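Local atomic coordinates of uncharacterized protein (Mycobacterium tuberculosis, PDB entry 4Q6U), a protein that is of uncertain function but, with three successive domains of the GAF and PAS clans, probably acts as a sensor protein. Residues 33-38 with 192-197; 162-167 with 252-257. All coordinates share one frame; numbering follows the deposited sequence.

Contact 1 of 2, residues 33-38 with 192-197; sequences KKLVPI and VARSAL
The guanidinium of Arg-194 meets Leu-35 through one corner: methyl CD2 of Leu-35 reaches the plane obliquely, 4.1 Å from Arg-194 NH2. The polar side of the same group is engaged elsewhere, with Arg-194 NE in a salt bridge to Glu-17 OE2, so Glu-17 helps to fix the rotation of the group against which the methyl rests. The arginine chain leaves the strand extended, CG anti to the backbone N (chi1 -179°), then bends at chi3 (-59°), which swings the head toward Leu-35. Leu-35 also crosses Val-192 at about a right angle, its CG 4.2 Å from Val-192 CG2. Leu-35 lies on strand 31-37, an outermost strand of the N-terminal, GAF-clan sheet, whose course is interrupted here by a turn and a bulge. Lys-34 is the centre of an inverse gamma turn, closed by Leu-35 N to Lys-33 O at 3.0 Å, and Leu-35 with Val-36 forms a G1 beta bulge opposite Val-25, Leu-35 taking left-handed backbone angles. Strand 186-198 belongs to the antiparallel sheet of the middle, PAS-like domain, and no hydrogen bond joins it to segment 33-38. Thr-172 and Cys-174 of the neighbouring strand 172-180 also touch Leu-35, as do Ala-24 and Val-26 from its own sheet.

Contact 2 of 2, residues 162-167 with 252-257; sequences AMAVKA and TLLKWL
Leu-254 projects from strand 253-256 toward Ala-164 and Val-165 in the last turn of helix 157-165. Its CB stays short of the helix and serves as the stem; CG, anti to the carbonyl carbon (chi1 -54°), carries the fork forward. Branch CD1 meets Val-165 CG1 at 3.5 Å, the tighter of the two touches, with the two side chains crossing at about a right angle. Branch CD2 turns to Ala-164, whose CB lies 4.1 Å away; the CA atoms of Ala-164 and Leu-254 are 8.0 Å apart. At the base of the fork the strand carries a classic beta bulge, Leu-254 and Lys-255 both facing Leu-245. The contact thus sets a helix of the middle PAS-like domain against an outermost strand of the C-terminal one. Lys-255 adds a polar tie between the same elements, its NZ forming a salt bridge with Glu-157 OE2. Between the two segments themselves there is no hydrogen bond, so the leucine fork is held by van der Waals contact and the burial of apolar surface, with no direction imposed by a polar bond.

Both contacts are interdomain seams, and the middle domain supplies one half of each: strand 186-198 to contact 1 and helix 157-165 to contact 2. Their centres lie 20 Å apart, and their segments alternate along the chain because helix 157-165 precedes strand 186-198 in the middle domain. The nearest atoms of the two contacts are about 4 Å apart without touching; inside the middle domain, CE of the selenomethionine Met-163 comes 4.3 Å from Ala-193 O. Contact 2 is the smaller, burying 96 Å² against 124 Å², but two of its three touching residues are buried, against one of three in contact 1. In each pair of segments one leucine, Leu-35 or Leu-254, makes every contact with the middle-domain side.

Contact 1 of 2, residues 33-38 with 192-197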
loop_
_atom_site.group_PDB
_atom_site.type_symbol
_atom_site.label_atom_id
_atom_site.label_comp_id
_atom_site.label_asym_id
_atom_site.label_seq_id
_atom_site.Cartn_x
_atom_site.Cartn_y
_atom_site.Cartn_z
ATOM N N LYS B 33 6.120 -12.977 16.616
ATOM C CA LYS B 33 7.365 -13.539 16.090
ATOM C C LYS B 33 7.064 -14.336 14.814
ATOM O O LYS B 33 6.036 -15.010 14.726
ATOM C CB LYS B 33 8.049 -14.438 17.128
ATOM C CG LYS B 33 8.236 -13.795 18.494
ATOM C CD LYS B 33 9.190 -12.608 18.432
ATOM C CE LYS B 33 9.346 -11.960 19.792
ATOM N NZ LYS B 33 10.241 -10.757 19.730
ATOM N N LYS B 34 7.966 -14.275 13.836
ATOM C CA LYS B 34 7.700 -14.849 12.516
ATOM C C LYS B 34 8.031 -16.339 12.386
ATOM O O LYS B 34 9.001 -16.704 11.721
ATOM C CB LYS B 34 8.471 -14.061 11.451
ATOM N N LEU B 35 7.201 -17.182 12.999
ATOM C CA LEU B 35 7.334 -18.639 12.945
ATOM C C LEU B 35 8.766 -19.114 13.118
ATOM O O LEU B 35 9.250 -19.929 12.337
ATOM C CB LEU B 35 6.780 -19.186 11.626
ATOM C CG LEU B 35 5.308 -19.612 11.576
ATOM C CD1 LEU B 35 4.929 -19.999 10.163
ATOM C CD2 LEU B 35 5.029 -20.769 12.520
ATOM N N VAL B 36 9.438 -18.603 14.142
ATOM C CA VAL B 36 10.823 -18.970 14.409
ATOM C C VAL B 36 10.926 -20.332 15.083
ATOM O O VAL B 36 10.459 -20.502 16.212
ATOM C CB VAL B 36 11.521 -17.935 15.301
ATOM C CG1 VAL B 36 12.974 -18.335 15.523
ATOM C CG2 VAL B 36 11.415 -16.542 14.685
ATOM N N PRO B 37 11.548 -21.305 14.393
ATOM C CA PRO B 37 11.723 -22.655 14.941
ATOM C C PRO B 37 12.306 -22.603 16.344
ATOM O O PRO B 37 13.269 -21.871 16.596
ATOM C CB PRO B 37 12.687 -23.313 13.952
ATOM C CG PRO B 37 12.413 -22.618 12.665
ATOM C CD PRO B 37 12.133 -21.184 13.046
ATOM N N ILE B 38 11.699 -23.363 17.247
ATOM C CA ILE B 38 12.019 -23.290 18.662
ATOM C C ILE B 38 13.519 -23.488 18.913
ATOM O O ILE B 38 14.062 -22.951 19.878
ATOM C CB ILE B 38 11.191 -24.333 19.462
ATOM C CG1 ILE B 38 11.146 -23.980 20.948
ATOM C CG2 ILE B 38 11.688 -25.752 19.211
ATOM C CD1 ILE B 38 10.192 -22.856 21.256
ATOM N N VAL B 192 -1.340 -16.269 13.217
ATOM C CA VAL B 192 -0.557 -17.134 12.348
ATOM C C VAL B 192 -1.553 -17.994 11.582
ATOM O O VAL B 192 -2.599 -18.336 12.120
ATOM C CB VAL B 192 0.430 -18.014 13.153
ATOM C CG1 VAL B 192 -0.314 -18.848 14.185
ATOM C CG2 VAL B 192 1.259 -18.896 12.233
ATOM N N ALA B 193 -1.258 -18.312 10.325
ATOM C CA ALA B 193 -2.136 -19.173 9.536
ATOM C C ALA B 193 -1.319 -20.075 8.623
ATOM O O ALA B 193 -0.296 -19.656 8.080
ATOM C CB ALA B 193 -3.127 -18.334 8.717
ATOM N N ARG B 194 -1.771 -21.318 8.463
ATOM C CA ARG B 194 -1.070 -22.296 7.643
ATOM C C ARG B 194 -2.048 -23.174 6.881
ATOM O O ARG B 194 -2.959 -23.754 7.474
ATOM C CB ARG B 194 -0.161 -23.175 8.503
ATOM C CG ARG B 194 0.625 -24.212 7.698
ATOM C CD ARG B 194 1.241 -25.279 8.579
ATOM N NE ARG B 194 2.150 -24.731 9.583
ATOM C CZ ARG B 194 3.472 -24.679 9.457
ATOM N NH1 ARG B 194 4.061 -25.146 8.362
ATOM N NH2 ARG B 194 4.208 -24.163 10.434
ATOM N N SER B 195 -1.849 -23.283 5.571
ATOM C CA SER B 195 -2.703 -24.124 4.736
ATOM C C SER B 195 -2.114 -25.521 4.552
ATOM O O SER B 195 -0.905 -25.677 4.412
ATOM C CB SER B 195 -2.921 -23.474 3.370
ATOM O OG SER B 195 -1.709 -23.419 2.640
ATOM N N ALA B 196 -2.978 -26.534 4.556
ATOM C CA ALA B 196 -2.552 -27.903 4.299
ATOM C C ALA B 196 -3.715 -28.754 3.786
ATOM O O ALA B 196 -4.883 -28.438 4.020
ATOM C CB ALA B 196 -1.959 -28.522 5.558
ATOM N N LEU B 197 -3.389 -29.830 3.080
ATOM C CA LEU B 197 -4.401 -30.772 2.632
ATOM C C LEU B 197 -4.765 -31.742 3.753
ATOM O O LEU B 197 -3.891 -32.348 4.368
ATOM C CB LEU B 197 -3.917 -31.537 1.397
ATOM C CG LEU B 197 -3.809 -30.686 0.130
ATOM C CD1 LEU B 197 -3.056 -31.420 -0.973
ATOM C CD2 LEU B 197 -5.195 -30.277 -0.338
#

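Contact 2 of 2, residues 162-167 with 252-257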
loop_
_atom_site.group_PDB
_atom_site.type_symbol
_atom_site.label_atom_id
_atom_site.label_comp_id
_atom_site.label_asym_id
_atom_site.label_seq_id
_atom_site.Cartn_x
_atom_site.Cartn_y
_atom_site.Cartn_z
ATOM N N ALA B 162 -5.344 -14.581 -1.562
ATOM C CA ALA B 162 -4.666 -15.484 -2.484
ATOM C C ALA B 162 -4.718 -16.905 -1.947
ATOM O O ALA B 162 -5.042 -17.837 -2.679
ATOM C CB ALA B 162 -3.211 -15.054 -2.703
HETATM N N MSE B 163 -4.393 -17.046 -0.664
HETATM C CA MSE B 163 -4.471 -18.327 0.046
HETATM C C MSE B 163 -5.835 -18.977 -0.195
HETATM O O MSE B 163 -5.925 -20.180 -0.419
HETATM C CB MSE B 163 -4.206 -18.111 1.550
HETATM C CG MSE B 163 -4.220 -19.366 2.442
HETATM SE SE MSE B 163 -3.731 -19.083 4.348
HETATM C CE MSE B 163 -1.819 -18.671 4.143
ATOM N N ALA B 164 -6.889 -18.165 -0.212
ATOM C CA ALA B 164 -8.254 -18.682 -0.276
ATOM C C ALA B 164 -8.765 -19.095 -1.668
ATOM O O ALA B 164 -9.564 -20.026 -1.767
ATOM C CB ALA B 164 -9.201 -17.664 0.329
ATOM N N VAL B 165 -8.338 -18.423 -2.737
ATOM C CA VAL B 165 -8.949 -18.670 -4.057
ATOM C C VAL B 165 -8.232 -19.732 -4.886
ATOM O O VAL B 165 -8.844 -20.436 -5.692
ATOM C CB VAL B 165 -9.014 -17.388 -4.920
ATOM C CG1 VAL B 165 -10.084 -16.460 -4.412
ATOM C CG2 VAL B 165 -7.662 -16.697 -4.958
ATOM N N LYS B 166 -6.925 -19.809 -4.710
ATOM C CA LYS B 166 -6.113 -20.774 -5.414
ATOM C C LYS B 166 -5.359 -21.496 -4.334
ATOM O O LYS B 166 -4.286 -21.060 -3.914
ATOM C CB LYS B 166 -5.173 -20.104 -6.419
ATOM N N ALA B 167 -5.957 -22.584 -3.861
ATOM C CA ALA B 167 -5.479 -23.276 -2.678
ATOM C C ALA B 167 -4.247 -24.126 -2.970
ATOM O O ALA B 167 -4.275 -25.059 -3.779
ATOM C CB ALA B 167 -6.587 -24.133 -2.091
ATOM N N THR B 252 -17.638 -18.125 -3.833
ATOM C CA THR B 252 -17.412 -17.972 -2.406
ATOM C C THR B 252 -17.148 -16.501 -2.091
ATOM O O THR B 252 -16.349 -15.848 -2.768
ATOM C CB THR B 252 -16.230 -18.829 -1.928
ATOM O OG1 THR B 252 -16.529 -20.214 -2.135
ATOM C CG2 THR B 252 -15.950 -18.583 -0.447
ATOM N N LEU B 253 -17.838 -15.968 -1.090
ATOM C CA LEU B 253 -17.642 -14.575 -0.698
ATOM C C LEU B 253 -16.384 -14.438 0.163
ATOM O O LEU B 253 -16.221 -15.160 1.158
ATOM C CB LEU B 253 -18.872 -14.068 0.049
ATOM C CG LEU B 253 -18.883 -12.618 0.518
ATOM C CD1 LEU B 253 -18.855 -11.654 -0.662
ATOM C CD2 LEU B 253 -20.116 -12.388 1.378
ATOM N N LEU B 254 -15.492 -13.524 -0.220
ATOM C CA LEU B 254 -14.206 -13.378 0.475
ATOM C C LEU B 254 -14.143 -12.162 1.391
ATOM O O LEU B 254 -13.710 -12.265 2.543
ATOM C CB LEU B 254 -13.061 -13.288 -0.533
ATOM C CG LEU B 254 -12.944 -14.393 -1.579
ATOM C CD1 LEU B 254 -11.860 -14.031 -2.576
ATOM C CD2 LEU B 254 -12.661 -15.757 -0.933
ATOM N N LYS B 255 -14.557 -11.007 0.876
ATOM C CA LYS B 255 -14.405 -9.759 1.615
ATOM C C LYS B 255 -15.380 -8.690 1.153
ATOM O O LYS B 255 -15.599 -8.531 -0.045
ATOM C CB LYS B 255 -12.980 -9.217 1.468
ATOM C CG LYS B 255 -12.743 -7.962 2.304
ATOM C CD LYS B 255 -11.369 -7.405 2.110
ATOM C CE LYS B 255 -11.193 -6.143 2.925
ATOM N NZ LYS B 255 -10.858 -6.394 4.361
ATOM N N TRP B 256 -15.950 -7.955 2.101
ATOM C CA TRP B 256 -16.746 -6.770 1.776
ATOM C C TRP B 256 -15.832 -5.556 1.679
ATOM O O TRP B 256 -15.001 -5.343 2.556
ATOM C CB TRP B 256 -17.823 -6.516 2.826
ATOM C CG TRP B 256 -18.926 -7.529 2.796
ATOM C CD1 TRP B 256 -19.142 -8.529 3.695
ATOM C CD2 TRP B 256 -19.953 -7.644 1.807
ATOM N NE1 TRP B 256 -20.254 -9.263 3.330
ATOM C CE2 TRP B 256 -20.762 -8.742 2.166
ATOM C CE3 TRP B 256 -20.263 -6.923 0.644
ATOM C CZ2 TRP B 256 -21.864 -9.135 1.417
ATOM C CZ3 TRP B 256 -21.362 -7.317 -0.105
ATOM C CH2 TRP B 256 -22.149 -8.413 0.284
ATOM N N LEU B 257 -15.991 -4.767 0.618
ATOM C CA LEU B 257 -15.168 -3.566 0.409
ATOM C C LEU B 257 -15.939 -2.327 0.846
ATOM O O LEU B 257 -15.369 -1.299 1.181
ATOM C CB LEU B 257 -14.746 -3.458 -1.052
ATOM C CG LEU B 257 -13.819 -4.570 -1.537
ATOM C CD1 LEU B 257 -13.485 -4.372 -3.000
ATOM C CD2 LEU B 257 -12.543 -4.631 -0.697
#